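Local coordinates for FrpC operon protein (Neisseria meningitidis, PDB 5EDF) that is an iron-regulated protein that binds FrpC and is putatively involved in adhesion, though its precise function is unknown, at residues Met126-Glu134 and Gln205-Gln213. Numbering follows the deposited sequence. Where two conformers were deposited one is given.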
loop_
_atom_site.group_PDB
_atom_site.type_symbol
_atom_site.label_atom_id
_atom_site.label_comp_id
_atom_site.label_asym_id
_atom_site.label_seq_id
_atom_site.Cartn_x
_atom_site.Cartn_y
_atom_site.Cartn_z
HETATM N N MSE A 126 16.399 11.880 13.266
HETATM C CA MSE A 126 17.296 10.785 13.651
HETATM C C MSE A 126 17.974 10.215 12.418
HETATM O O MSE A 126 17.519 10.436 11.304
HETATM C CB MSE A 126 16.514 9.674 14.348
HETATM C CG MSE A 126 15.876 10.142 15.644
HETATM SE SE MSE A 126 17.218 10.685 16.905
HETATM C CE MSE A 126 17.835 8.968 17.532
ATOM N N PRO A 127 19.055 9.438 12.615
ATOM C CA PRO A 127 19.730 8.891 11.451
ATOM C C PRO A 127 18.832 7.986 10.588
ATOM O O PRO A 127 18.006 7.237 11.134
ATOM C CB PRO A 127 20.879 8.101 12.072
ATOM C CG PRO A 127 21.116 8.688 13.336
ATOM C CD PRO A 127 19.806 9.160 13.848
ATOM N N SER A 128 19.041 8.027 9.268
ATOM C CA SER A 128 18.275 7.218 8.329
ATOM C C SER A 128 19.153 6.196 7.653
ATOM O O SER A 128 20.289 6.497 7.245
ATOM C CB SER A 128 17.647 8.110 7.272
ATOM O OG SER A 128 16.998 7.316 6.291
ATOM N N ALA A 129 18.625 4.987 7.473
ATOM C CA ALA A 129 19.324 3.931 6.777
ATOM C C ALA A 129 19.430 4.172 5.264
ATOM O O ALA A 129 20.179 3.480 4.593
ATOM C CB ALA A 129 18.634 2.585 7.030
ATOM N N TYR A 130 18.656 5.112 4.729
ATOM C CA TYR A 130 18.589 5.437 3.299
ATOM C C TYR A 130 18.772 6.950 3.219
ATOM O O TYR A 130 17.993 7.684 3.829
ATOM C CB TYR A 130 17.215 5.078 2.711
ATOM C CG TYR A 130 16.855 3.635 2.830
ATOM C CD1 TYR A 130 17.081 2.754 1.775
ATOM C CD2 TYR A 130 16.243 3.148 3.962
ATOM C CE1 TYR A 130 16.710 1.427 1.885
ATOM C CE2 TYR A 130 15.935 1.864 4.100
ATOM C CZ TYR A 130 16.149 0.976 3.057
ATOM O OH TYR A 130 15.796 -0.345 3.194
ATOM N N PRO A 131 19.804 7.460 2.544
ATOM C CA PRO A 131 20.052 8.899 2.632
ATOM C C PRO A 131 18.938 9.776 2.046
ATOM O O PRO A 131 18.727 10.876 2.530
ATOM C CB PRO A 131 21.376 9.081 1.882
ATOM C CG PRO A 131 21.508 7.890 1.028
ATOM C CD PRO A 131 20.828 6.765 1.728
ATOM N N GLU A 132 18.229 9.251 1.045
ATOM C CA GLU A 132 17.061 9.927 0.459
ATOM C C GLU A 132 15.807 9.976 1.330
ATOM O O GLU A 132 14.864 10.666 0.980
ATOM C CB GLU A 132 16.735 9.300 -0.906
ATOM C CG GLU A 132 16.018 7.925 -0.932
ATOM C CD GLU A 132 16.906 6.686 -0.700
ATOM O OE1 GLU A 132 18.099 6.809 -0.344
ATOM O OE2 GLU A 132 16.374 5.556 -0.854
ATOM N N TYR A 133 15.790 9.235 2.433
ATOM C CA TYR A 133 14.766 9.390 3.424
ATOM C C TYR A 133 15.296 10.136 4.618
ATOM O O TYR A 133 16.384 9.828 5.117
ATOM C CB TYR A 133 14.242 8.036 3.922
ATOM C CG TYR A 133 13.254 7.347 3.017
ATOM C CD1 TYR A 133 11.891 7.441 3.245
ATOM C CD2 TYR A 133 13.674 6.583 1.934
ATOM C CE1 TYR A 133 10.992 6.821 2.429
ATOM C CE2 TYR A 133 12.770 5.965 1.107
ATOM C CZ TYR A 133 11.421 6.090 1.360
ATOM O OH TYR A 133 10.498 5.449 0.526
ATOM N N GLU A 134 14.537 11.108 5.086
ATOM C CA GLU A 134 14.773 11.731 6.387
ATOM C C GLU A 134 13.973 10.951 7.405
ATOM O O GLU A 134 12.791 10.624 7.147
ATOM C CB GLU A 134 14.316 13.199 6.384
ATOM C CG GLU A 134 15.283 14.122 5.629
ATOM C CD GLU A 134 14.833 15.576 5.606
ATOM O OE1 GLU A 134 13.824 15.901 6.258
ATOM O OE2 GLU A 134 15.484 16.401 4.929
ATOM N N GLN A 205 12.976 0.468 9.656
ATOM C CA GLN A 205 12.970 1.315 8.495
ATOM C C GLN A 205 13.186 0.497 7.224
ATOM O O GLN A 205 12.596 0.794 6.178
ATOM C CB GLN A 205 14.004 2.427 8.591
ATOM C CG GLN A 205 13.900 3.415 7.456
ATOM C CD GLN A 205 14.921 4.544 7.508
ATOM O OE1 GLN A 205 15.857 4.529 8.313
ATOM N NE2 GLN A 205 14.792 5.503 6.591
ATOM N N GLN A 206 14.036 -0.522 7.319
ATOM C CA GLN A 206 14.328 -1.352 6.163
ATOM C C GLN A 206 13.089 -2.111 5.704
ATOM O O GLN A 206 12.834 -2.237 4.500
ATOM C CB GLN A 206 15.496 -2.301 6.431
ATOM C CG GLN A 206 16.854 -1.608 6.627
ATOM C CD GLN A 206 17.161 -1.200 8.066
ATOM O OE1 GLN A 206 16.289 -1.178 8.946
ATOM N NE2 GLN A 206 18.419 -0.862 8.305
ATOM N N GLU A 207 12.311 -2.640 6.651
ATOM C CA GLU A 207 11.052 -3.315 6.304
ATOM C C GLU A 207 10.063 -2.353 5.661
ATOM O O GLU A 207 9.450 -2.679 4.650
ATOM C CB GLU A 207 10.413 -3.929 7.543
ATOM C CG GLU A 207 11.172 -5.143 8.064
ATOM C CD GLU A 207 10.602 -5.666 9.364
ATOM O OE1 GLU A 207 10.726 -4.965 10.405
ATOM O OE2 GLU A 207 10.091 -6.815 9.374
ATOM N N LEU A 208 9.941 -1.159 6.226
ATOM C CA LEU A 208 8.961 -0.175 5.749
ATOM C C LEU A 208 9.340 0.433 4.394
ATOM O O LEU A 208 8.540 0.457 3.467
ATOM C CB LEU A 208 8.776 0.904 6.814
ATOM C CG LEU A 208 8.238 0.450 8.162
ATOM C CD1 LEU A 208 8.422 1.524 9.248
ATOM C CD2 LEU A 208 6.767 0.137 8.001
ATOM N N VAL A 209 10.585 0.909 4.269
ATOM C CA VAL A 209 11.079 1.402 2.976
ATOM C C VAL A 209 11.093 0.303 1.930
ATOM O O VAL A 209 10.722 0.535 0.771
ATOM C CB VAL A 209 12.481 2.095 3.107
ATOM C CG1 VAL A 209 13.042 2.436 1.723
ATOM C CG2 VAL A 209 12.332 3.370 3.920
ATOM N N GLY A 210 11.479 -0.911 2.305
ATOM C CA GLY A 210 11.468 -2.020 1.368
ATOM C C GLY A 210 10.096 -2.234 0.765
ATOM O O GLY A 210 9.966 -2.469 -0.440
ATOM N N TYR A 211 9.075 -2.200 1.602
ATOM C CA TYR A 211 7.694 -2.371 1.128
ATOM C C TYR A 211 7.387 -1.263 0.137
ATOM O O TYR A 211 6.855 -1.547 -0.958
ATOM C CB TYR A 211 6.757 -2.379 2.342
ATOM C CG TYR A 211 5.312 -2.777 2.058
ATOM C CD1 TYR A 211 4.760 -3.881 2.651
ATOM C CD2 TYR A 211 4.518 -2.019 1.202
ATOM C CE1 TYR A 211 3.441 -4.240 2.419
ATOM C CE2 TYR A 211 3.214 -2.380 0.956
ATOM C CZ TYR A 211 2.668 -3.495 1.557
ATOM O OH TYR A 211 1.337 -3.796 1.254
ATOM N N HIS A 212 7.683 -0.025 0.498
ATOM C CA HIS A 212 7.356 1.066 -0.395
ATOM C C HIS A 212 8.097 0.998 -1.711
ATOM O O HIS A 212 7.509 1.286 -2.756
ATOM C CB HIS A 212 7.532 2.432 0.260
ATOM C CG HIS A 212 6.971 3.507 -0.581
ATOM N ND1 HIS A 212 5.634 3.514 -0.946
ATOM C CD2 HIS A 212 7.539 4.564 -1.196
ATOM C CE1 HIS A 212 5.423 4.512 -1.773
ATOM N NE2 HIS A 212 6.560 5.182 -1.932
ATOM N N GLN A 213 9.355 0.568 -1.693
ATOM C CA GLN A 213 10.093 0.405 -2.932
ATOM C C GLN A 213 9.397 -0.621 -3.825
ATOM O O GLN A 213 9.344 -0.463 -5.050
ATOM C CB GLN A 213 11.546 -0.018 -2.649
ATOM C CG GLN A 213 12.373 1.073 -2.037
ATOM C CD GLN A 213 13.747 0.611 -1.548
ATOM O OE1 GLN A 213 13.953 -0.553 -1.225
ATOM N NE2 GLN A 213 14.658 1.543 -1.438
HETATM O O HOH W 1 16.075 5.236 10.951
HETATM O O HOH W 2 15.571 -1.581 0.727
HETATM O O HOH W 3 14.188 4.477 -2.125
#
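Val209 sits in the corner between the Tyr130 and Tyr133 rings, whose planes stand about 60° apart. Val209 CG1 lies over the Tyr130 face, 3.7 Å from the ring centroid, and also touches Tyr133 CE2. Val209 CG2 lies over the Tyr133 face, 3.8 Å from that centroid. Both CH-pi contacts are nearly centred on the ring normals. The Val209 torsion (chi1 173°) aims CG1 at Tyr130 and leaves CG2, beside the backbone N, over Tyr133. The Tyr133 hydroxyl meets the edge of the His212 ring, whose ND1 is hydrogen-bonded to Tyr193 OH.

The polar grip comes from the extended side chain of Gln205. Gln205 NE2 donates to Ser128 OG at 2.9 Å, close to the amide plane. Gln205 OE1 accepts Ala129 N at 2.9 Å, an almost straight bond from above the carbonyl plane. Both ends of the amide are thus used, which fixes its flip.

Three waters extend the contact. One donates to Pro127 O and Gln205 OE1. Another joins Tyr130 OH to Gln213 OE1. The third links Glu132 OE2 to Gln213 NE2.

A type I turn from Tyr130 to Tyr133 leads into the strand ending at 138. The directional amide pair sets this loop against the first helical turn, Val209 and the tyrosines add apolar contact, and water joins the Gln213 end.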